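Local coordinates for protein retinol dehydratase (Spodoptera frugiperda, PDB 1FMJ) that converts retinol to anhydroretinol, using a sulfotransferase-type fold that binds the nucleotide adenosine 3',5'-diphosphate beside the retinoid pocket, at residues H164-L169 with F228-E233; N173-V178 with P241-L246. One frame throughout, in Å; residues are numbered along the deposited sequence.

Contact 1. Residues H164-L169 with F228-E233; sequences HLPLSL and FEHVKE. With RTL (retinol), chain H.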
ATOM      1  N   HIS A 164       1.896  -3.687   2.633  1.00 14.85           N
ATOM      2  CA  HIS A 164       0.472  -3.478   2.783  1.00 15.99           C
ATOM      3  C   HIS A 164      -0.070  -4.719   3.494  1.00 16.62           C
ATOM      4  O   HIS A 164      -1.264  -4.973   3.507  1.00 17.30           O
ATOM      5  CB  HIS A 164      -0.204  -3.277   1.419  1.00 13.55           C
ATOM      6  CG  HIS A 164       0.292  -2.075   0.674  1.00 16.26           C
ATOM      7  ND1 HIS A 164       0.356  -0.821   1.244  1.00 16.36           N
ATOM      8  CD2 HIS A 164       0.761  -1.936  -0.589  1.00 17.17           C
ATOM      9  CE1 HIS A 164       0.842   0.038   0.365  1.00 17.99           C
ATOM     10  NE2 HIS A 164       1.096  -0.612  -0.756  1.00 17.35           N
ATOM     11  N   LEU A 165       0.821  -5.504   4.091  1.00 17.21           N
ATOM     12  CA  LEU A 165       0.354  -6.690   4.797  1.00 18.10           C
ATOM     13  C   LEU A 165      -0.080  -6.347   6.214  1.00 17.69           C
ATOM     14  O   LEU A 165       0.591  -5.582   6.909  1.00 15.71           O
ATOM     15  CB  LEU A 165       1.443  -7.770   4.846  1.00 18.04           C
ATOM     16  CG  LEU A 165       1.748  -8.462   3.510  1.00 19.04           C
ATOM     17  CD1 LEU A 165       2.846  -9.488   3.691  1.00 19.14           C
ATOM     18  CD2 LEU A 165       0.489  -9.112   2.972  1.00 18.32           C
ATOM     19  N   PRO A 166      -1.236  -6.877   6.643  1.00 18.29           N
ATOM     20  CA  PRO A 166      -1.725  -6.618   7.997  1.00 19.36           C
ATOM     21  C   PRO A 166      -0.758  -7.332   8.944  1.00 20.31           C
ATOM     22  O   PRO A 166      -0.097  -8.296   8.547  1.00 20.68           O
ATOM     23  CB  PRO A 166      -3.126  -7.241   7.983  1.00 19.30           C
ATOM     24  CG  PRO A 166      -2.992  -8.351   7.003  1.00 19.12           C
ATOM     25  CD  PRO A 166      -2.192  -7.709   5.891  1.00 18.60           C
ATOM     26  N   LEU A 167      -0.657  -6.853  10.177  1.00 20.36           N
ATOM     27  CA  LEU A 167       0.263  -7.439  11.142  1.00 21.89           C
ATOM     28  C   LEU A 167       0.154  -8.949  11.354  1.00 22.52           C
ATOM     29  O   LEU A 167       1.167  -9.604  11.573  1.00 23.25           O
ATOM     30  CB  LEU A 167       0.135  -6.725  12.497  1.00 21.94           C
ATOM     31  CG  LEU A 167       0.445  -5.219  12.516  1.00 22.87           C
ATOM     32  CD1 LEU A 167       0.359  -4.694  13.951  1.00 20.58           C
ATOM     33  CD2 LEU A 167       1.842  -4.956  11.941  1.00 21.96           C
ATOM     34  N   SER A 168      -1.055  -9.504  11.275  1.00 22.66           N
ATOM     35  CA  SER A 168      -1.246 -10.938  11.502  1.00 22.67           C
ATOM     36  C   SER A 168      -0.568 -11.871  10.499  1.00 23.17           C
ATOM     37  O   SER A 168      -0.435 -13.073  10.757  1.00 22.18           O
ATOM     38  CB  SER A 168      -2.740 -11.263  11.576  1.00 23.34           C
ATOM     39  OG  SER A 168      -3.384 -10.964  10.361  1.00 22.96           O
ATOM     40  N   LEU A 169      -0.145 -11.338   9.355  1.00 23.20           N
ATOM     41  CA  LEU A 169       0.535 -12.165   8.363  1.00 22.86           C
ATOM     42  C   LEU A 169       2.045 -12.015   8.502  1.00 22.69           C
ATOM     43  O   LEU A 169       2.819 -12.688   7.830  1.00 23.12           O
ATOM     44  CB  LEU A 169       0.096 -11.783   6.944  1.00 22.79           C
ATOM     45  CG  LEU A 169      -1.398 -12.010   6.691  1.00 23.00           C
ATOM     46  CD1 LEU A 169      -1.745 -11.730   5.235  1.00 21.88           C
ATOM     47  CD2 LEU A 169      -1.746 -13.451   7.062  1.00 23.41           C
ATOM     48  N   PHE A 228     -11.301  -2.762   7.477  1.00 15.96           N
ATOM     49  CA  PHE A 228     -11.237  -2.502   8.907  1.00 16.37           C
ATOM     50  C   PHE A 228     -10.437  -3.494   9.741  1.00 16.68           C
ATOM     51  O   PHE A 228      -9.867  -3.116  10.765  1.00 17.62           O
ATOM     52  CB  PHE A 228     -12.640  -2.335   9.473  1.00 14.38           C
ATOM     53  CG  PHE A 228     -13.232  -1.000   9.182  1.00 15.32           C
ATOM     54  CD1 PHE A 228     -14.194  -0.847   8.189  1.00 14.77           C
ATOM     55  CD2 PHE A 228     -12.804   0.125   9.887  1.00 13.67           C
ATOM     56  CE1 PHE A 228     -14.721   0.407   7.910  1.00 16.43           C
ATOM     57  CE2 PHE A 228     -13.327   1.377   9.608  1.00 15.32           C
ATOM     58  CZ  PHE A 228     -14.287   1.518   8.621  1.00 14.45           C
ATOM     59  N   GLU A 229     -10.381  -4.752   9.322  1.00 17.27           N
ATOM     60  CA  GLU A 229      -9.589  -5.727  10.071  1.00 18.21           C
ATOM     61  C   GLU A 229      -8.117  -5.351   9.932  1.00 17.46           C
ATOM     62  O   GLU A 229      -7.324  -5.518  10.862  1.00 17.88           O
ATOM     63  CB  GLU A 229      -9.821  -7.144   9.543  1.00 19.68           C
ATOM     64  CG  GLU A 229     -11.240  -7.665   9.769  1.00 22.97           C
ATOM     65  CD  GLU A 229     -11.738  -7.383  11.176  1.00 24.61           C
ATOM     66  OE1 GLU A 229     -10.972  -7.637  12.134  1.00 24.84           O
ATOM     67  OE2 GLU A 229     -12.888  -6.909  11.327  1.00 25.26           O
ATOM     68  N   HIS A 230      -7.758  -4.824   8.767  1.00 17.39           N
ATOM     69  CA  HIS A 230      -6.376  -4.413   8.495  1.00 17.02           C
ATOM     70  C   HIS A 230      -6.012  -3.258   9.428  1.00 16.95           C
ATOM     71  O   HIS A 230      -4.991  -3.294  10.121  1.00 18.81           O
ATOM     72  CB  HIS A 230      -6.252  -3.989   7.020  1.00 17.19           C
ATOM     73  CG  HIS A 230      -4.841  -3.854   6.530  1.00 14.93           C
ATOM     74  ND1 HIS A 230      -3.940  -2.975   7.086  1.00 12.91           N
ATOM     75  CD2 HIS A 230      -4.199  -4.448   5.495  1.00 14.53           C
ATOM     76  CE1 HIS A 230      -2.804  -3.026   6.412  1.00 13.15           C
ATOM     77  NE2 HIS A 230      -2.937  -3.912   5.440  1.00 13.85           N
ATOM     78  N   VAL A 231      -6.865  -2.241   9.465  1.00 17.71           N
ATOM     79  CA  VAL A 231      -6.637  -1.080  10.324  1.00 16.67           C
ATOM     80  C   VAL A 231      -6.675  -1.429  11.808  1.00 18.03           C
ATOM     81  O   VAL A 231      -5.815  -0.999  12.575  1.00 17.65           O
ATOM     82  CB  VAL A 231      -7.693   0.008  10.088  1.00 16.13           C
ATOM     83  CG1 VAL A 231      -7.459   1.186  11.048  1.00 15.76           C
ATOM     84  CG2 VAL A 231      -7.643   0.482   8.637  1.00 16.05           C
ATOM     85  N   LYS A 232      -7.684  -2.191  12.219  1.00 19.16           N
ATOM     86  CA  LYS A 232      -7.819  -2.547  13.628  1.00 20.86           C
ATOM     87  C   LYS A 232      -6.597  -3.258  14.208  1.00 20.61           C
ATOM     88  O   LYS A 232      -6.221  -3.011  15.346  1.00 21.83           O
ATOM     89  CB  LYS A 232      -9.084  -3.387  13.842  1.00 20.16           C
ATOM     90  CG  LYS A 232     -10.355  -2.590  13.586  1.00 21.06           C
ATOM     91  CD  LYS A 232     -11.595  -3.311  14.058  1.00 22.63           C
ATOM     92  CE  LYS A 232     -12.804  -2.410  13.920  1.00 21.77           C
ATOM     93  NZ  LYS A 232     -13.998  -3.024  14.532  1.00 21.80           N
ATOM     94  N   GLU A 233      -5.973  -4.127  13.424  1.00 21.29           N
ATOM     95  CA  GLU A 233      -4.793  -4.844  13.896  1.00 21.51           C
ATOM     96  C   GLU A 233      -3.660  -3.901  14.264  1.00 21.39           C
ATOM     97  O   GLU A 233      -2.929  -4.142  15.222  1.00 19.32           O
ATOM     98  CB  GLU A 233      -4.302  -5.821  12.836  1.00 22.54           C
ATOM     99  CG  GLU A 233      -5.035  -7.140  12.824  1.00 21.61           C
ATOM    100  CD  GLU A 233      -4.369  -8.137  11.903  1.00 23.07           C
ATOM    101  OE1 GLU A 233      -3.130  -8.063  11.775  1.00 23.29           O
ATOM    102  OE2 GLU A 233      -5.073  -8.994  11.316  1.00 21.71           O
TER
HETATM  103  C1  RTL H 401       1.456  -5.329 -13.837  1.00 47.83           C
HETATM  104  C2  RTL H 401       0.986  -6.662 -14.503  1.00 47.44           C
HETATM  105  C3  RTL H 401       1.996  -7.793 -14.351  1.00 47.74           C
HETATM  106  C4  RTL H 401       3.391  -7.892 -13.738  1.00 47.50           C
HETATM  107  C5  RTL H 401       3.683  -6.506 -13.158  1.00 47.50           C
HETATM  108  C6  RTL H 401       2.880  -5.354 -13.165  1.00 47.80           C
HETATM  109  C7  RTL H 401       3.301  -4.071 -12.542  1.00 48.42           C
HETATM  110  C8  RTL H 401       3.185  -3.790 -11.210  1.00 49.41           C
HETATM  111  C9  RTL H 401       3.597  -2.526 -10.586  1.00 49.90           C
HETATM  112  C10 RTL H 401       3.412  -2.397  -9.222  1.00 49.81           C
HETATM  113  C11 RTL H 401       3.718  -1.266  -8.318  1.00 48.76           C
HETATM  114  C12 RTL H 401       2.657  -0.976  -7.492  1.00 47.39           C
HETATM  115  C13 RTL H 401       2.384   0.010  -6.426  1.00 46.03           C
HETATM  116  C14 RTL H 401       1.305   0.268  -5.628  1.00 44.29           C
HETATM  117  C15 RTL H 401       1.239  -0.357  -4.297  1.00 42.65           C
HETATM  118  O1  RTL H 401       1.848   0.402  -3.341  1.00 40.72           O
HETATM  119  C16 RTL H 401       0.296  -5.106 -12.846  1.00 47.39           C
HETATM  120  C17 RTL H 401       1.311  -4.316 -14.984  1.00 47.78           C
HETATM  121  C18 RTL H 401       5.088  -6.502 -12.538  1.00 47.47           C
HETATM  122  C19 RTL H 401       4.206  -1.406 -11.451  1.00 50.05           C
HETATM  123  C20 RTL H 401       3.654   0.865  -6.286  1.00 45.97           C
HETATM  124  O   HOH W   1      -2.278  -4.368  10.200  1.00 18.47           O
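Glu-233, on helix 227-235, turns its carboxylate to Ser-168 in the loop after strand 160-163, and both oxygens are used. Glu-233 OE1 accepts from the backbone N of Ser-168 at 2.6 Å, on the syn side and 17° out of the carboxylate plane, while its OE2 accepts from Ser-168 OG at 2.8 Å through its syn lone pair. Serine suits this place because its short side chain puts a hydroxyl beside its own N-H. OE2 also meets Lys-41 in a salt bridge and the hydroxyl of Tyr-43.

One turn earlier, His-230 NE2 donates to His-164 O (2.8 Å, 164°). The carbonyl oxygen lies in the imidazole plane, whereas the donor stands well above the carbonyl plane. With CG anti to the backbone N (chi1 -166°), the ring extends from the helix to the loop, and its ND1 is bonded to Tyr-182 OH. A water joins Leu-167 N to His-230 O.

The apolar part is a CH-pi contact: Pro-166 CB sits over one face of the His-230 ring, 4.1 Å from its centroid. Separately, the methyl Leu-167 CD1 makes a van der Waals contact with the helix backbone at Glu-233 O, 3.6 Å away.

His-164 NE2 and retinol O1 share a hydrogen bond of 2.9 Å, the oxygen at the ring edge and in its plane, while ND1 is bonded to Ser-70 O. His-230 is thus a second-shell residue, consistent with steadying the backbone from which a retinol-binding histidine projects.

Contact 2. Residues N173-V178 with P241-L246; sequences NMLDTV and PNMLFL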
ATOM      1  N   ASN A 173       4.990 -10.303  17.359  1.00 30.10           N
ATOM      2  CA  ASN A 173       6.033  -9.715  18.184  1.00 29.96           C
ATOM      3  C   ASN A 173       7.120  -9.081  17.308  1.00 29.13           C
ATOM      4  O   ASN A 173       8.214  -8.778  17.793  1.00 28.77           O
ATOM      5  CB  ASN A 173       6.661 -10.778  19.089  1.00 31.33           C
ATOM      6  CG  ASN A 173       5.631 -11.516  19.914  1.00 32.26           C
ATOM      7  OD1 ASN A 173       4.874 -10.909  20.668  1.00 32.48           O
ATOM      8  ND2 ASN A 173       5.598 -12.837  19.773  1.00 33.26           N
ATOM      9  N   MET A 174       6.829  -8.884  16.024  1.00 26.83           N
ATOM     10  CA  MET A 174       7.811  -8.266  15.136  1.00 26.16           C
ATOM     11  C   MET A 174       8.186  -6.888  15.691  1.00 24.78           C
ATOM     12  O   MET A 174       9.315  -6.427  15.530  1.00 24.10           O
ATOM     13  CB  MET A 174       7.254  -8.127  13.706  1.00 25.27           C
ATOM     14  CG  MET A 174       6.093  -7.143  13.541  1.00 24.09           C
ATOM     15  SD  MET A 174       5.552  -6.988  11.800  1.00 23.98           S
ATOM     16  CE  MET A 174       6.965  -6.118  11.105  1.00 20.87           C
ATOM     17  N   LEU A 175       7.234  -6.249  16.365  1.00 24.12           N
ATOM     18  CA  LEU A 175       7.461  -4.930  16.938  1.00 24.23           C
ATOM     19  C   LEU A 175       8.447  -4.932  18.113  1.00 24.91           C
ATOM     20  O   LEU A 175       8.863  -3.871  18.574  1.00 23.54           O
ATOM     21  CB  LEU A 175       6.125  -4.309  17.361  1.00 25.82           C
ATOM     22  CG  LEU A 175       5.105  -4.060  16.241  1.00 26.04           C
ATOM     23  CD1 LEU A 175       3.831  -3.455  16.823  1.00 25.23           C
ATOM     24  CD2 LEU A 175       5.708  -3.125  15.190  1.00 26.35           C
ATOM     25  N   ASP A 176       8.828  -6.111  18.597  1.00 24.92           N
ATOM     26  CA  ASP A 176       9.801  -6.170  19.682  1.00 25.73           C
ATOM     27  C   ASP A 176      11.154  -5.850  19.080  1.00 25.48           C
ATOM     28  O   ASP A 176      12.080  -5.446  19.778  1.00 26.53           O
ATOM     29  CB  ASP A 176       9.890  -7.567  20.311  1.00 25.39           C
ATOM     30  CG  ASP A 176       8.653  -7.943  21.100  1.00 26.95           C
ATOM     31  OD1 ASP A 176       8.060  -7.061  21.751  1.00 26.89           O
ATOM     32  OD2 ASP A 176       8.284  -9.136  21.084  1.00 27.60           O
ATOM     33  N   THR A 177      11.269  -6.028  17.770  1.00 24.96           N
ATOM     34  CA  THR A 177      12.540  -5.786  17.103  1.00 24.31           C
ATOM     35  C   THR A 177      12.597  -4.567  16.190  1.00 23.65           C
ATOM     36  O   THR A 177      13.562  -3.800  16.221  1.00 23.23           O
ATOM     37  CB  THR A 177      12.941  -7.011  16.264  1.00 24.74           C
ATOM     38  OG1 THR A 177      12.868  -8.188  17.078  1.00 25.03           O
ATOM     39  CG2 THR A 177      14.360  -6.849  15.725  1.00 25.70           C
ATOM     40  N   VAL A 178      11.564  -4.387  15.379  1.00 22.33           N
ATOM     41  CA  VAL A 178      11.555  -3.292  14.420  1.00 22.27           C
ATOM     42  C   VAL A 178      10.586  -2.161  14.709  1.00 21.14           C
ATOM     43  O   VAL A 178       9.641  -2.311  15.486  1.00 21.88           O
ATOM     44  CB  VAL A 178      11.264  -3.837  12.995  1.00 21.04           C
ATOM     45  CG1 VAL A 178      12.133  -5.048  12.734  1.00 21.97           C
ATOM     46  CG2 VAL A 178       9.786  -4.214  12.847  1.00 21.02           C
ATOM     47  N   PRO A 241       5.798   1.178  21.848  1.00 28.14           N
ATOM     48  CA  PRO A 241       6.783   2.219  21.548  1.00 27.02           C
ATOM     49  C   PRO A 241       7.373   2.134  20.140  1.00 25.37           C
ATOM     50  O   PRO A 241       7.892   3.121  19.637  1.00 24.16           O
ATOM     51  CB  PRO A 241       7.851   2.007  22.622  1.00 27.36           C
ATOM     52  CG  PRO A 241       7.062   1.481  23.769  1.00 27.13           C
ATOM     53  CD  PRO A 241       6.144   0.482  23.100  1.00 28.21           C
ATOM     54  N   ASN A 242       7.298   0.962  19.515  1.00 24.78           N
ATOM     55  CA  ASN A 242       7.847   0.777  18.170  1.00 23.30           C
ATOM     56  C   ASN A 242       6.812   0.898  17.061  1.00 23.20           C
ATOM     57  O   ASN A 242       7.070   0.537  15.907  1.00 22.36           O
ATOM     58  CB  ASN A 242       8.562  -0.574  18.064  1.00 22.55           C
ATOM     59  CG  ASN A 242       9.939  -0.548  18.702  1.00 23.12           C
ATOM     60  OD1 ASN A 242      10.484   0.518  18.978  1.00 22.29           O
ATOM     61  ND2 ASN A 242      10.515  -1.720  18.918  1.00 21.04           N
ATOM     62  N   MET A 243       5.641   1.420  17.417  1.00 21.72           N
ATOM     63  CA  MET A 243       4.560   1.612  16.460  1.00 21.18           C
ATOM     64  C   MET A 243       4.085   3.056  16.470  1.00 20.76           C
ATOM     65  O   MET A 243       3.872   3.638  17.532  1.00 20.70           O
ATOM     66  CB  MET A 243       3.380   0.692  16.780  1.00 20.21           C
ATOM     67  CG  MET A 243       2.085   1.051  16.039  1.00 20.53           C
ATOM     68  SD  MET A 243       2.166   0.841  14.235  1.00 22.78           S
ATOM     69  CE  MET A 243       1.523  -0.795  14.076  1.00 17.66           C
ATOM     70  N   LEU A 244       3.928   3.626  15.279  1.00 19.26           N
ATOM     71  CA  LEU A 244       3.450   4.993  15.141  1.00 18.57           C
ATOM     72  C   LEU A 244       2.271   4.985  14.178  1.00 18.48           C
ATOM     73  O   LEU A 244       2.452   4.887  12.962  1.00 17.60           O
ATOM     74  CB  LEU A 244       4.556   5.913  14.604  1.00 17.72           C
ATOM     75  CG  LEU A 244       4.109   7.347  14.285  1.00 17.37           C
ATOM     76  CD1 LEU A 244       3.636   8.030  15.555  1.00 19.64           C
ATOM     77  CD2 LEU A 244       5.253   8.136  13.659  1.00 18.59           C
ATOM     78  N   PHE A 245       1.065   5.065  14.732  1.00 17.20           N
ATOM     79  CA  PHE A 245      -0.157   5.078  13.935  1.00 18.53           C
ATOM     80  C   PHE A 245      -0.452   6.528  13.562  1.00 19.24           C
ATOM     81  O   PHE A 245      -0.533   7.387  14.435  1.00 19.19           O
ATOM     82  CB  PHE A 245      -1.323   4.526  14.761  1.00 18.65           C
ATOM     83  CG  PHE A 245      -2.511   4.094  13.945  1.00 18.82           C
ATOM     84  CD1 PHE A 245      -2.717   2.747  13.660  1.00 17.51           C
ATOM     85  CD2 PHE A 245      -3.452   5.025  13.508  1.00 18.99           C
ATOM     86  CE1 PHE A 245      -3.840   2.325  12.961  1.00 16.86           C
ATOM     87  CE2 PHE A 245      -4.583   4.615  12.804  1.00 18.94           C
ATOM     88  CZ  PHE A 245      -4.781   3.260  12.530  1.00 18.75           C
ATOM     89  N   LEU A 246      -0.609   6.799  12.268  1.00 18.91           N
ATOM     90  CA  LEU A 246      -0.900   8.146  11.810  1.00 20.12           C
ATOM     91  C   LEU A 246      -2.067   8.134  10.837  1.00 19.73           C
ATOM     92  O   LEU A 246      -2.392   7.102  10.249  1.00 19.98           O
ATOM     93  CB  LEU A 246       0.324   8.753  11.114  1.00 20.54           C
ATOM     94  CG  LEU A 246       1.629   8.862  11.902  1.00 21.75           C
ATOM     95  CD1 LEU A 246       2.707   9.444  11.007  1.00 20.24           C
ATOM     96  CD2 LEU A 246       1.413   9.745  13.144  1.00 22.02           C
TER
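Beside one of the two outermost strands of the parallel sheet, 243-247, Asn-242 reaches from the lead-in of that strand to the turn 173-178, which runs into the neighbouring strand 179-184. Asn-242 ND2 donates to Leu-175 O at 2.7 Å, nearly straight at 164°; the acceptor lies close to the amide plane, and the donor is tilted 21° from the carbonyl plane. The amide's other end, OD1, is bonded to Lys-179 NZ, so both ends fix the rotation of the group. Asparagine suits the place because one short side chain offers a donor and an acceptor together. Asn-242 CB lies 3.3 Å from both Val-178 O and Leu-175 O.

Leu-175 adds a modest apolar contact, its CD1 4.2 Å from Met-243 CB; Leu-175 CD2 lies against the backbone oxygen of Asn-242. The turn has its own bonds, with Met-174 O accepting from both Thr-177 N and Val-178 N.

A leucine in place of Asn-242, with neither donor nor acceptor, is likely to leave Leu-175 O and Lys-179 without these mates and the turn less firmly tied to the strand. A neutral amide therefore joins the lead-ins of two adjacent parallel strands, backed by slight aliphatic packing.

The loop between strands 160-163 and 179-184 supplies one side of both contacts: its beginning meets helix 227-235 in contact 1, and its end meets strand 243-247, which follows that helix, in contact 2. Both are partly buried, but contact 1 lies nearer the middle of the chain, its centre about 12 Å from the chain's centre against about 18 Å. The chemistry differs: contact 1, which includes a retinol-pocket residue, uses a carboxylate and an imidazole, whereas contact 2, away from the annotated sites, relies on one neutral amide and aliphatic packing. Hydrophobic contacts connect them, with Val-231 against Phe-245 and Leu-167 against both Met-243 and Met-174.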